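Local coordinates for exonuclease (Laribacter hongkongensis, PDB 3SZ4), which probably acts as a metal-dependent alkaline exonuclease of the lambda-exonuclease-like branch of the PDDEXK nucleases, degrading DNA with the help of bound magnesium, at residues G87-P92 / A99-L104; L110-C115 / C150-Y155; P116-H121 / D156-D161; T140-T145 / I170-A175. One frame throughout, in Å; residues are numbered along the deposited sequence.

Interaction 2 is the buried core of this example: two parallel neighbours of the five-stranded sheet, held by backbone bonds, one carrying magnesium ligands. Interaction 1, partly buried, touches it directly, its D102 sharing the same metal and its strand 103-105 pairing with 109-114; only two backbone bonds cross it, and the nucleotide phosphate is bound by its S100. Interactions 3 and 4, also only partly buried, leave sheet pairing behind. Interaction 3, farthest from the chain centre, continues the two strands of interaction 2 into a charged turn against a helix start, near another subunit, whereas interaction 4 packs helix 132-145 on the end of strand 165-171 through a methionine and an arginine.

Interaction 1. Residues G87-P92 / A99-L104; sequences GLIDHP and ASPDGL. With MG (magnesium ion), chain B; D5M (2'-deoxyadenosine-5'-monophosphate), chain C.
Two backbone hydrogen bonds join I89 and A99 into one antiparallel hydrogen-bonded pair. I89 N gives a nearly straight bond of 2.7 Å to A99 O, at an N-H...O angle of 172°, whereas the return bond from A99 N to I89 O, 2.9 Å long, is bent to 138°. A99 O also takes a CA-H...O contact from L88 CA, so it is approached twice by the 87-92 segment, once from I89 N and once from L88 CA.

Side-chain packing is modest. With CG anti to its backbone N (chi1 177°), L88 swings CD1 beside the S100 hydroxyl, 3.5 Å from S100 OG, while I89 CG1 only brushes P101 CD at 4.5 Å. I89 and A99 put their side chains on the same face of the sheet, and both rest on C144 of helix 132-145.

Polar ligand contacts belong to 99-104. S100 N donates to O3P of the deoxyadenosine monophosphate at 3.0 Å, and S100 OG donates to O2P at 3.0 Å; the hydroxyl is also bonded by W8. Two donors of one residue thus hold two different phosphate oxygens. Two residues on, D102 OD2 binds the magnesium ion at 2.3 Å, where E112 and I113 are further ligands. A phosphate-binding serine followed by a metal-binding aspartate, close to the glutamate of the next strand, is consistent with the metal and phosphate site of a PDDEXK nuclease.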
loop_
_atom_site.group_PDB
_atom_site.type_symbol
_atom_site.label_atom_id
_atom_site.label_comp_id
_atom_site.label_asym_id
_atom_site.label_seq_id
_atom_site.Cartn_x
_atom_site.Cartn_y
_atom_site.Cartn_z
ATOM N N GLY A 87 4.135 10.957 31.300
ATOM C CA GLY A 87 3.086 11.130 30.302
ATOM C C GLY A 87 3.521 12.017 29.128
ATOM O O GLY A 87 4.685 11.979 28.678
ATOM N N LEU A 88 2.557 12.802 28.625
ATOM C CA LEU A 88 2.801 13.864 27.647
ATOM C C LEU A 88 3.211 15.117 28.384
ATOM O O LEU A 88 2.516 15.570 29.285
ATOM C CB LEU A 88 1.535 14.164 26.839
ATOM C CG LEU A 88 1.644 15.316 25.834
ATOM C CD1 LEU A 88 2.215 14.867 24.456
ATOM C CD2 LEU A 88 0.290 15.953 25.690
ATOM N N ILE A 89 4.340 15.675 27.985
ATOM C CA ILE A 89 4.887 16.863 28.608
ATOM C C ILE A 89 4.666 18.034 27.664
ATOM O O ILE A 89 5.184 18.050 26.563
ATOM C CB ILE A 89 6.380 16.661 28.941
ATOM C CG1 ILE A 89 6.559 15.488 29.921
ATOM C CG2 ILE A 89 7.016 17.947 29.477
ATOM C CD1 ILE A 89 5.572 15.459 31.125
ATOM N N ASP A 90 3.862 18.993 28.098
ATOM C CA ASP A 90 3.530 20.149 27.269
ATOM C C ASP A 90 4.683 21.101 27.181
ATOM O O ASP A 90 5.402 21.259 28.139
ATOM C CB ASP A 90 2.292 20.836 27.799
ATOM C CG ASP A 90 1.052 20.087 27.423
ATOM O OD1 ASP A 90 0.909 19.738 26.227
ATOM O OD2 ASP A 90 0.222 19.820 28.304
ATOM N N HIS A 91 4.901 21.700 26.017
ATOM C CA HIS A 91 5.956 22.678 25.920
ATOM C C HIS A 91 5.733 23.685 27.070
ATOM O O HIS A 91 4.590 23.978 27.419
ATOM C CB HIS A 91 5.932 23.373 24.568
ATOM C CG HIS A 91 7.156 24.193 24.297
ATOM N ND1 HIS A 91 7.337 25.456 24.822
ATOM C CD2 HIS A 91 8.264 23.927 23.565
ATOM C CE1 HIS A 91 8.500 25.933 24.419
ATOM N NE2 HIS A 91 9.080 25.028 23.650
ATOM N N PRO A 92 6.813 24.167 27.705
ATOM C CA PRO A 92 6.658 25.230 28.725
ATOM C C PRO A 92 5.902 26.491 28.220
ATOM O O PRO A 92 4.955 26.918 28.894
ATOM C CB PRO A 92 8.110 25.575 29.123
ATOM C CG PRO A 92 8.997 24.909 28.080
ATOM C CD PRO A 92 8.217 23.726 27.571
ATOM N N ALA A 99 5.440 16.536 24.112
ATOM C CA ALA A 99 6.376 15.463 23.871
ATOM C C ALA A 99 6.023 14.292 24.795
ATOM O O ALA A 99 5.450 14.494 25.878
ATOM C CB ALA A 99 7.815 15.944 24.081
ATOM N N SER A 100 6.286 13.065 24.341
ATOM C CA SER A 100 6.146 11.886 25.206
ATOM C C SER A 100 7.456 11.116 25.198
ATOM O O SER A 100 7.595 10.155 24.433
ATOM C CB SER A 100 4.984 10.992 24.761
ATOM O OG SER A 100 3.768 11.719 24.721
ATOM N N PRO A 101 8.445 11.565 26.013
ATOM C CA PRO A 101 9.699 10.780 26.091
ATOM C C PRO A 101 9.467 9.393 26.731
ATOM O O PRO A 101 8.509 9.200 27.498
ATOM C CB PRO A 101 10.636 11.649 26.950
ATOM C CG PRO A 101 9.722 12.554 27.733
ATOM C CD PRO A 101 8.446 12.725 26.930
ATOM N N ASP A 102 10.329 8.440 26.387
ATOM C CA ASP A 102 10.198 7.088 26.905
ATOM C C ASP A 102 10.565 7.002 28.371
ATOM O O ASP A 102 10.234 6.022 29.025
ATOM C CB ASP A 102 10.975 6.100 26.045
ATOM C CG ASP A 102 10.306 5.877 24.700
ATOM O OD1 ASP A 102 9.084 6.036 24.607
ATOM O OD2 ASP A 102 10.993 5.561 23.718
ATOM N N GLY A 103 11.213 8.053 28.882
ATOM C CA GLY A 103 11.529 8.155 30.286
ATOM C C GLY A 103 12.416 9.331 30.637
ATOM O O GLY A 103 13.145 9.860 29.770
ATOM N N LEU A 104 12.344 9.731 31.917
ATOM C CA LEU A 104 13.218 10.758 32.488
ATOM C C LEU A 104 14.440 10.120 33.152
ATOM O O LEU A 104 14.343 9.524 34.220
ATOM C CB LEU A 104 12.461 11.623 33.494
ATOM C CG LEU A 104 11.188 12.322 33.009
ATOM C CD1 LEU A 104 10.621 13.171 34.125
ATOM C CD2 LEU A 104 11.408 13.165 31.753
HETATM MG MG MG B . 10.186 5.446 21.554
HETATM O "O5'" D5M C . 5.384 10.513 21.035
HETATM C "C5'" D5M C . 4.522 9.502 20.496
HETATM C "C4'" D5M C . 5.299 8.193 20.578
HETATM O "O4'" D5M C . 4.434 7.088 20.772
HETATM C "C3'" D5M C . 6.084 7.896 19.315
HETATM O "O3'" D5M C . 7.333 7.349 19.728
HETATM C "C2'" D5M C . 5.337 6.833 18.555
HETATM C "C1'" D5M C . 4.365 6.294 19.591
HETATM N N9 D5M C . 2.973 6.437 19.136
HETATM C C8 D5M C . 2.478 7.362 18.293
HETATM N N7 D5M C . 1.148 7.153 18.151
HETATM C C5 D5M C . 0.831 6.093 18.928
HETATM C C6 D5M C . -0.355 5.424 19.192
HETATM N N6 D5M C . -1.488 5.854 18.590
HETATM N N1 D5M C . -0.356 4.365 20.053
HETATM C C2 D5M C . 0.779 3.945 20.659
HETATM N N3 D5M C . 1.942 4.581 20.416
HETATM C C4 D5M C . 1.984 5.649 19.557
HETATM P P D5M C . 5.135 12.110 20.908
HETATM O O1P D5M C . 4.928 12.300 19.440
HETATM O O3P D5M C . 6.391 12.783 21.385
HETATM O O2P D5M C . 3.911 12.321 21.749
#

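Interaction 2. Residues L110-C115 / C150-Y155; sequences LIEIKC and CDFVSY. With MG (magnesium ion), chain B.
The K114 and F152 side chains cross at about a right angle, K114 CG coming obliquely to the ring, and the lysine then turns its ammonium group back to the metal ligand E112. Its bend at chi2 (-47°) accompanies the contact of K114 CG with F152 CZ at 3.8 Å, and from there the extended end carries K114 NZ to E112 OE2, a salt bridge of 2.7 Å. NZ meets that oxygen on its anti side, out of the carboxylate plane. E112 OE2 also binds magnesium at 2.6 Å, so one carboxylate oxygen serves both the lysine ammonium and the metal. I113 O is a second ligand of the ion, which D102 completes among the protein atoms. NZ is also bonded to Q137, and Y134 offers K114 a cation-pi contact.

The backbones carry a regular parallel ladder. E112 and K114 each receive and give bonds in the parallel pattern: E112 N donates to D151 O at 2.9 Å and V153 N to E112 O at 2.8 Å, K114 N to V153 O and Y155 N to K114 O. On the face bearing I111 and V153, the two side chains cross obliquely, with I111 CD1 against V153 CG2 at 3.6 Å. On the other face C150 SG lies against L110 CB at 3.7 Å.

The two strands lie side by side in the middle of the five-stranded sheet, 109-114 bordered by 103-105 and 149-155 by 165-171. Helix 59-79 covers the I111 and I113 face through Y75 and A71, and helix 132-145 covers the other through Q137 and M138.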
loop_
_atom_site.group_PDB
_atom_site.type_symbol
_atom_site.label_atom_id
_atom_site.label_comp_id
_atom_site.label_asym_id
_atom_site.label_seq_id
_atom_site.Cartn_x
_atom_site.Cartn_y
_atom_site.Cartn_z
ATOM N N LEU A 110 17.099 12.043 29.226
ATOM C CA LEU A 110 15.883 11.421 28.723
ATOM C C LEU A 110 16.301 10.147 28.074
ATOM O O LEU A 110 17.474 9.977 27.689
ATOM C CB LEU A 110 15.230 12.309 27.682
ATOM C CG LEU A 110 14.769 13.680 28.152
ATOM C CD1 LEU A 110 14.596 14.665 26.983
ATOM C CD2 LEU A 110 13.486 13.522 28.904
ATOM N N ILE A 111 15.351 9.237 27.960
ATOM C CA ILE A 111 15.557 8.148 27.046
ATOM C C ILE A 111 14.494 8.112 25.936
ATOM O O ILE A 111 13.305 8.465 26.146
ATOM C CB ILE A 111 15.725 6.793 27.755
ATOM C CG1 ILE A 111 16.144 5.765 26.714
ATOM C CG2 ILE A 111 14.450 6.394 28.513
ATOM C CD1 ILE A 111 16.338 4.358 27.252
ATOM N N GLU A 112 14.967 7.700 24.761
ATOM C CA GLU A 112 14.143 7.452 23.586
ATOM C C GLU A 112 14.525 6.072 23.030
ATOM O O GLU A 112 15.688 5.858 22.656
ATOM C CB GLU A 112 14.407 8.524 22.522
ATOM C CG GLU A 112 13.671 8.279 21.254
ATOM C CD GLU A 112 12.174 8.191 21.479
ATOM O OE1 GLU A 112 11.610 8.841 22.392
ATOM O OE2 GLU A 112 11.533 7.467 20.725
ATOM N N ILE A 113 13.548 5.156 22.982
ATOM C CA ILE A 113 13.751 3.740 22.658
ATOM C C ILE A 113 13.135 3.387 21.299
ATOM O O ILE A 113 11.949 3.661 21.073
ATOM C CB ILE A 113 13.046 2.820 23.687
ATOM C CG1 ILE A 113 13.604 3.008 25.099
ATOM C CG2 ILE A 113 13.139 1.312 23.268
ATOM C CD1 ILE A 113 12.731 2.339 26.178
ATOM N N LYS A 114 13.921 2.759 20.422
ATOM C CA LYS A 114 13.396 2.164 19.198
ATOM C C LYS A 114 13.515 0.648 19.223
ATOM O O LYS A 114 14.542 0.089 19.629
ATOM C CB LYS A 114 14.159 2.663 17.968
ATOM C CG LYS A 114 14.138 4.164 17.716
ATOM C CD LYS A 114 12.752 4.784 17.819
ATOM C CE LYS A 114 12.906 6.270 17.575
ATOM N NZ LYS A 114 11.769 7.126 18.023
ATOM N N CYS A 115 12.468 -0.014 18.766
ATOM C CA CYS A 115 12.546 -1.432 18.445
ATOM C C CYS A 115 12.067 -1.646 17.008
ATOM O O CYS A 115 10.960 -2.178 16.791
ATOM C CB CYS A 115 11.708 -2.247 19.426
ATOM S SG CYS A 115 12.222 -2.008 21.109
ATOM N N CYS A 150 19.566 13.449 25.589
ATOM C CA CYS A 150 18.713 12.289 25.480
ATOM C C CYS A 150 19.510 11.082 25.002
ATOM O O CYS A 150 20.369 11.171 24.109
ATOM C CB CYS A 150 17.502 12.565 24.600
ATOM S SG CYS A 150 16.449 11.128 24.370
ATOM N N ASP A 151 19.268 9.964 25.661
ATOM C CA ASP A 151 19.931 8.753 25.283
ATOM C C ASP A 151 19.039 8.027 24.320
ATOM O O ASP A 151 17.850 7.788 24.602
ATOM C CB ASP A 151 20.254 7.903 26.500
ATOM C CG ASP A 151 21.639 8.168 27.038
ATOM O OD1 ASP A 151 22.402 8.946 26.403
ATOM O OD2 ASP A 151 21.963 7.581 28.091
ATOM N N PHE A 152 19.622 7.715 23.171
ATOM C CA PHE A 152 18.890 7.118 22.103
ATOM C C PHE A 152 19.250 5.657 22.075
ATOM O O PHE A 152 20.395 5.310 21.760
ATOM C CB PHE A 152 19.244 7.797 20.793
ATOM C CG PHE A 152 18.651 7.133 19.580
ATOM C CD1 PHE A 152 19.356 6.133 18.901
ATOM C CD2 PHE A 152 17.384 7.512 19.109
ATOM C CE1 PHE A 152 18.798 5.512 17.758
ATOM C CE2 PHE A 152 16.824 6.902 17.986
ATOM C CZ PHE A 152 17.530 5.909 17.297
ATOM N N VAL A 153 18.275 4.811 22.424
ATOM C CA VAL A 153 18.418 3.339 22.398
ATOM C C VAL A 153 17.727 2.704 21.222
ATOM O O VAL A 153 16.589 3.023 20.914
ATOM C CB VAL A 153 17.859 2.675 23.681
ATOM C CG1 VAL A 153 17.792 1.136 23.536
ATOM C CG2 VAL A 153 18.725 3.044 24.869
ATOM N N SER A 154 18.428 1.801 20.561
ATOM C CA SER A 154 17.794 0.923 19.613
ATOM C C SER A 154 18.023 -0.524 20.043
ATOM O O SER A 154 19.110 -0.901 20.508
ATOM C CB SER A 154 18.333 1.181 18.216
ATOM O OG SER A 154 17.662 0.385 17.244
ATOM N N TYR A 155 16.989 -1.340 19.883
ATOM C CA TYR A 155 17.017 -2.670 20.442
ATOM C C TYR A 155 16.318 -3.684 19.546
ATOM O O TYR A 155 15.223 -3.437 19.052
ATOM C CB TYR A 155 16.391 -2.646 21.841
ATOM C CG TYR A 155 16.480 -3.972 22.557
ATOM C CD1 TYR A 155 17.719 -4.492 22.946
ATOM C CD2 TYR A 155 15.325 -4.719 22.834
ATOM C CE1 TYR A 155 17.810 -5.741 23.593
ATOM C CE2 TYR A 155 15.386 -5.971 23.488
ATOM C CZ TYR A 155 16.630 -6.473 23.867
ATOM O OH TYR A 155 16.720 -7.685 24.519
HETATM MG MG MG B . 10.186 5.446 21.554
#

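Interaction 3. Residues P116-H121 / D156-D161; sequences PNTWTH and DDRLPD
T118 hydrogen-bonds to D156 where the first turn of helix 118-127 meets an Asx turn, which D156 opens as the first residue of a type I beta turn to L159. Both segments come just after parallel strands of the central sheet; beyond the strand ends the two chains stay in touch, now as a helix start against a turn.

D156 has CG anti to its backbone N (chi1 179°), which sends the carboxylate across the T118 side chain at about a right angle. T118 OG1 donates to D156 OD2 at 3.0 Å on the syn lone pair. D156 OD1, the other oxygen, is gripped twice: R158 N closes the Asx turn at 2.7 Å, and R158 NE forms a nearly straight salt bridge of 2.8 Å, the two donors coming from opposite faces of the carboxylate plane. A weak bond from R158 NH2 to OD2 adds to the hold, and together these should fix the rotation of the carboxylate. The bend of R158 at chi3 (-74°) brings its guanidinium edge-on to the aspartate carboxylate, and T118 OG1 lies over one face of the guanidinium.

On the apolar side, T118 CG2 and L159 CD2 meet tip to tip at 3.5 Å. L159 also packs on L48 of the second subunit, and T118 on its T49, so this corner borders a subunit interface. H121 takes D156 CB over its ring face, a CH-pi contact of 4.2 Å from CB to the ring centroid, while L159 CD1 stands at the ring edge, 3.6 Å from H121 ND1.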
loop_
_atom_site.group_PDB
_atom_site.type_symbol
_atom_site.label_atom_id
_atom_site.label_comp_id
_atom_site.label_asym_id
_atom_site.label_seq_id
_atom_site.Cartn_x
_atom_site.Cartn_y
_atom_site.Cartn_z
ATOM N N PRO A 116 12.893 -1.230 16.018
ATOM C CA PRO A 116 12.445 -1.223 14.618
ATOM C C PRO A 116 12.622 -2.607 13.991
ATOM O O PRO A 116 12.886 -3.580 14.734
ATOM C CB PRO A 116 13.374 -0.179 13.964
ATOM C CG PRO A 116 14.663 -0.268 14.765
ATOM C CD PRO A 116 14.318 -0.847 16.140
ATOM N N ASN A 117 12.467 -2.692 12.661
ATOM C CA ASN A 117 12.807 -3.908 11.907
ATOM C C ASN A 117 14.270 -4.181 12.062
ATOM O O ASN A 117 15.066 -3.257 12.132
ATOM C CB ASN A 117 12.647 -3.723 10.409
ATOM C CG ASN A 117 11.376 -3.076 10.038
ATOM O OD1 ASN A 117 10.295 -3.633 10.296
ATOM N ND2 ASN A 117 11.470 -1.892 9.398
ATOM N N THR A 118 14.647 -5.439 12.018
ATOM C CA THR A 118 16.042 -5.789 12.080
ATOM C C THR A 118 16.940 -4.951 11.162
ATOM O O THR A 118 18.045 -4.530 11.566
ATOM C CB THR A 118 16.215 -7.250 11.760
ATOM O OG1 THR A 118 15.207 -8.000 12.443
ATOM C CG2 THR A 118 17.562 -7.698 12.213
ATOM N N TRP A 119 16.485 -4.695 9.939
ATOM C CA TRP A 119 17.332 -3.967 8.990
ATOM C C TRP A 119 17.558 -2.498 9.365
ATOM O O TRP A 119 18.638 -1.948 9.160
ATOM C CB TRP A 119 16.830 -4.073 7.549
ATOM C CG TRP A 119 17.758 -3.322 6.659
ATOM C CD1 TRP A 119 17.500 -2.149 6.000
ATOM C CD2 TRP A 119 19.136 -3.640 6.389
ATOM N NE1 TRP A 119 18.617 -1.739 5.311
ATOM C CE2 TRP A 119 19.633 -2.637 5.528
ATOM C CE3 TRP A 119 19.988 -4.687 6.778
ATOM C CZ2 TRP A 119 20.952 -2.642 5.049
ATOM C CZ3 TRP A 119 21.303 -4.698 6.305
ATOM C CH2 TRP A 119 21.770 -3.677 5.444
ATOM N N THR A 120 16.518 -1.867 9.894
ATOM C CA THR A 120 16.620 -0.522 10.385
ATOM C C THR A 120 17.581 -0.523 11.554
ATOM O O THR A 120 18.366 0.396 11.704
ATOM C CB THR A 120 15.268 -0.054 10.898
ATOM O OG1 THR A 120 14.256 -0.343 9.920
ATOM C CG2 THR A 120 15.295 1.425 11.262
ATOM N N HIS A 121 17.537 -1.549 12.391
ATOM C CA HIS A 121 18.405 -1.564 13.558
ATOM C C HIS A 121 19.842 -1.632 13.111
ATOM O O HIS A 121 20.680 -0.857 13.586
ATOM C CB HIS A 121 18.105 -2.736 14.496
ATOM C CG HIS A 121 18.867 -2.682 15.787
ATOM N ND1 HIS A 121 19.817 -3.620 16.135
ATOM C CD2 HIS A 121 18.826 -1.796 16.809
ATOM C CE1 HIS A 121 20.323 -3.316 17.315
ATOM N NE2 HIS A 121 19.735 -2.217 17.750
ATOM N N ASP A 156 16.966 -4.816 19.325
ATOM C CA ASP A 156 16.365 -5.874 18.568
ATOM C C ASP A 156 16.968 -7.187 18.991
ATOM O O ASP A 156 18.129 -7.495 18.705
ATOM C CB ASP A 156 16.499 -5.655 17.059
ATOM C CG ASP A 156 15.883 -6.788 16.237
ATOM O OD1 ASP A 156 15.546 -7.877 16.808
ATOM O OD2 ASP A 156 15.745 -6.601 15.005
ATOM N N ASP A 157 16.134 -7.970 19.662
ATOM C CA ASP A 157 16.548 -9.225 20.260
ATOM C C ASP A 157 16.656 -10.402 19.294
ATOM O O ASP A 157 17.053 -11.491 19.709
ATOM C CB ASP A 157 15.586 -9.590 21.390
ATOM C CG ASP A 157 14.154 -9.869 20.903
ATOM O OD1 ASP A 157 13.372 -10.479 21.673
ATOM O OD2 ASP A 157 13.775 -9.465 19.786
ATOM N N ARG A 158 16.286 -10.222 18.025
ATOM C CA ARG A 158 16.380 -11.335 17.088
ATOM C C ARG A 158 17.826 -11.571 16.618
ATOM O O ARG A 158 18.127 -12.558 15.933
ATOM C CB ARG A 158 15.445 -11.113 15.906
ATOM C CG ARG A 158 13.964 -11.018 16.293
ATOM C CD ARG A 158 13.170 -10.251 15.236
ATOM N NE ARG A 158 13.423 -8.802 15.260
ATOM C CZ ARG A 158 12.656 -7.893 14.653
ATOM N NH1 ARG A 158 11.585 -8.290 13.991
ATOM N NH2 ARG A 158 12.946 -6.592 14.702
ATOM N N LEU A 159 18.716 -10.670 17.017
ATOM C CA LEU A 159 20.087 -10.638 16.527
ATOM C C LEU A 159 21.035 -11.358 17.461
ATOM O O LEU A 159 20.716 -11.578 18.625
ATOM C CB LEU A 159 20.544 -9.186 16.358
ATOM C CG LEU A 159 19.897 -8.509 15.161
ATOM C CD1 LEU A 159 20.192 -7.008 15.136
ATOM C CD2 LEU A 159 20.309 -9.156 13.839
ATOM N N PRO A 160 22.217 -11.725 16.950
ATOM C CA PRO A 160 23.291 -12.167 17.828
ATOM C C PRO A 160 23.465 -11.152 18.934
ATOM O O PRO A 160 23.098 -9.968 18.767
ATOM C CB PRO A 160 24.498 -12.142 16.918
ATOM C CG PRO A 160 23.931 -12.469 15.586
ATOM C CD PRO A 160 22.620 -11.760 15.536
ATOM N N ASP A 161 24.021 -11.614 20.048
ATOM C CA ASP A 161 23.994 -10.874 21.310
ATOM C C ASP A 161 24.626 -9.517 21.258
ATOM O O ASP A 161 24.054 -8.547 21.779
ATOM C CB ASP A 161 24.621 -11.703 22.423
ATOM C CG ASP A 161 23.665 -12.782 22.932
ATOM O OD1 ASP A 161 22.563 -12.987 22.327
ATOM O OD2 ASP A 161 24.000 -13.427 23.948
#

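Interaction 4. Residues T140-T145 / I170-A175; sequences TQMACT and IERDDA
M142 leaves its helix with CG anti to the carbonyl carbon (chi1 -40°) and bends at chi3 (-132°), which lays SD and CE along the backbone of 170-172. R172 answers with CG anti to its own N (chi1 -176°) and a chain extended as far as NE, long enough to bring the guanidinium to the helix backbone.

The methionine end meets main chain more than side chain: M142 CE touches I170 O at 3.3 Å, and M142 SD stands 3.5 Å from R172 CA, with I170 CG2 4.4 Å from M142 CE. R172 NH1 makes a weak bond of 2.8 Å to M142 O, which lies at the guanidinium edge. The same NH1 is also bonded to R147 O. R172 NE is held by a salt bridge to D174 OD2 at 2.7 Å, in the guanidinium plane, so two edges of the group are engaged and its turn about the chain is restrained.

D173 is the N-cap of helix 174-205, its OD1 accepting from L176 N. This is helix-on-sheet packing at a strand-to-helix junction, where helix 132-145 of the nuclease fold meets the end of strand 165-171, outermost of the sheet within this chain, and the start of the long C-terminal helix.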
loop_
_atom_site.group_PDB
_atom_site.type_symbol
_atom_site.label_atom_id
_atom_site.label_comp_id
_atom_site.label_asym_id
_atom_site.label_seq_id
_atom_site.Cartn_x
_atom_site.Cartn_y
_atom_site.Cartn_z
ATOM N N THR A 140 13.066 17.989 20.519
ATOM C CA THR A 140 11.742 18.497 20.917
ATOM C C THR A 140 11.381 18.057 22.321
ATOM O O THR A 140 10.731 18.794 23.078
ATOM C CB THR A 140 10.635 18.039 19.960
ATOM O OG1 THR A 140 10.943 18.471 18.622
ATOM C CG2 THR A 140 9.289 18.590 20.393
ATOM N N GLN A 141 11.798 16.843 22.665
ATOM C CA GLN A 141 11.630 16.338 24.025
ATOM C C GLN A 141 12.389 17.219 25.034
ATOM O O GLN A 141 11.823 17.644 26.044
ATOM C CB GLN A 141 12.098 14.901 24.111
ATOM C CG GLN A 141 11.256 13.949 23.293
ATOM C CD GLN A 141 11.950 12.616 23.081
ATOM O OE1 GLN A 141 11.311 11.624 22.789
ATOM N NE2 GLN A 141 13.263 12.591 23.231
ATOM N N MET A 142 13.656 17.510 24.729
ATOM C CA MET A 142 14.493 18.351 25.594
ATOM C C MET A 142 13.864 19.733 25.722
ATOM O O MET A 142 13.793 20.293 26.831
ATOM C CB MET A 142 15.899 18.459 25.054
ATOM C CG MET A 142 16.407 17.177 24.508
ATOM S SD MET A 142 18.182 17.058 24.699
ATOM C CE MET A 142 18.675 16.526 23.060
ATOM N N ALA A 143 13.342 20.237 24.602
ATOM C CA ALA A 143 12.631 21.494 24.595
ATOM C C ALA A 143 11.410 21.483 25.479
ATOM O O ALA A 143 11.137 22.467 26.121
ATOM C CB ALA A 143 12.285 21.911 23.206
ATOM N N CYS A 144 10.659 20.397 25.546
ATOM C CA CYS A 144 9.463 20.419 26.420
ATOM C C CYS A 144 9.777 20.143 27.886
ATOM O O CYS A 144 9.026 20.532 28.786
ATOM C CB CYS A 144 8.439 19.401 25.959
ATOM S SG CYS A 144 7.877 19.729 24.332
ATOM N N THR A 145 10.889 19.458 28.121
ATOM C CA THR A 145 11.249 19.021 29.457
ATOM C C THR A 145 12.385 19.868 30.042
ATOM O O THR A 145 12.718 19.722 31.211
ATOM C CB THR A 145 11.661 17.541 29.435
ATOM O OG1 THR A 145 12.744 17.368 28.520
ATOM C CG2 THR A 145 10.505 16.685 28.977
ATOM N N ILE A 170 22.699 12.321 22.765
ATOM C CA ILE A 170 22.483 13.470 21.932
ATOM C C ILE A 170 22.231 14.604 22.889
ATOM O O ILE A 170 21.277 14.573 23.687
ATOM C CB ILE A 170 21.239 13.274 21.029
ATOM C CG1 ILE A 170 21.261 11.897 20.339
ATOM C CG2 ILE A 170 21.063 14.477 20.052
ATOM C CD1 ILE A 170 22.337 11.702 19.252
ATOM N N GLU A 171 23.123 15.591 22.828
ATOM C CA GLU A 171 23.101 16.703 23.777
ATOM C C GLU A 171 22.071 17.689 23.305
ATOM O O GLU A 171 21.887 17.875 22.084
ATOM C CB GLU A 171 24.471 17.387 23.858
ATOM C CG GLU A 171 25.660 16.450 24.180
ATOM C CD GLU A 171 25.652 15.950 25.633
ATOM O OE1 GLU A 171 26.140 14.820 25.896
ATOM O OE2 GLU A 171 25.145 16.692 26.512
ATOM N N ARG A 172 21.394 18.316 24.263
ATOM C CA ARG A 172 20.552 19.466 23.959
ATOM C C ARG A 172 21.250 20.383 22.962
ATOM O O ARG A 172 22.475 20.395 22.852
ATOM C CB ARG A 172 20.204 20.224 25.225
ATOM C CG ARG A 172 19.264 21.370 25.004
ATOM C CD ARG A 172 18.926 22.046 26.307
ATOM N NE ARG A 172 17.787 22.919 26.121
ATOM C CZ ARG A 172 16.554 22.628 26.525
ATOM N NH1 ARG A 172 16.302 21.490 27.166
ATOM N NH2 ARG A 172 15.563 23.480 26.306
ATOM N N ASP A 173 20.466 21.136 22.213
ATOM C CA ASP A 173 21.006 22.016 21.164
ATOM C C ASP A 173 19.981 23.118 20.997
ATOM O O ASP A 173 19.006 22.978 20.240
ATOM C CB ASP A 173 21.242 21.236 19.850
ATOM C CG ASP A 173 21.470 22.135 18.633
ATOM O OD1 ASP A 173 21.184 23.352 18.696
ATOM O OD2 ASP A 173 21.942 21.611 17.592
ATOM N N ASP A 174 20.193 24.206 21.734
ATOM C CA ASP A 174 19.245 25.326 21.733
ATOM C C ASP A 174 19.076 25.998 20.362
ATOM O O ASP A 174 18.059 26.649 20.141
ATOM C CB ASP A 174 19.573 26.351 22.838
ATOM C CG ASP A 174 19.707 25.709 24.246
ATOM O OD1 ASP A 174 20.740 25.938 24.895
ATOM O OD2 ASP A 174 18.789 24.989 24.712
ATOM N N ALA A 175 20.039 25.819 19.451
ATOM C CA ALA A 175 19.909 26.316 18.071
ATOM C C ALA A 175 18.826 25.555 17.247
ATOM O O ALA A 175 17.859 26.179 16.754
ATOM C CB ALA A 175 21.274 26.316 17.341
#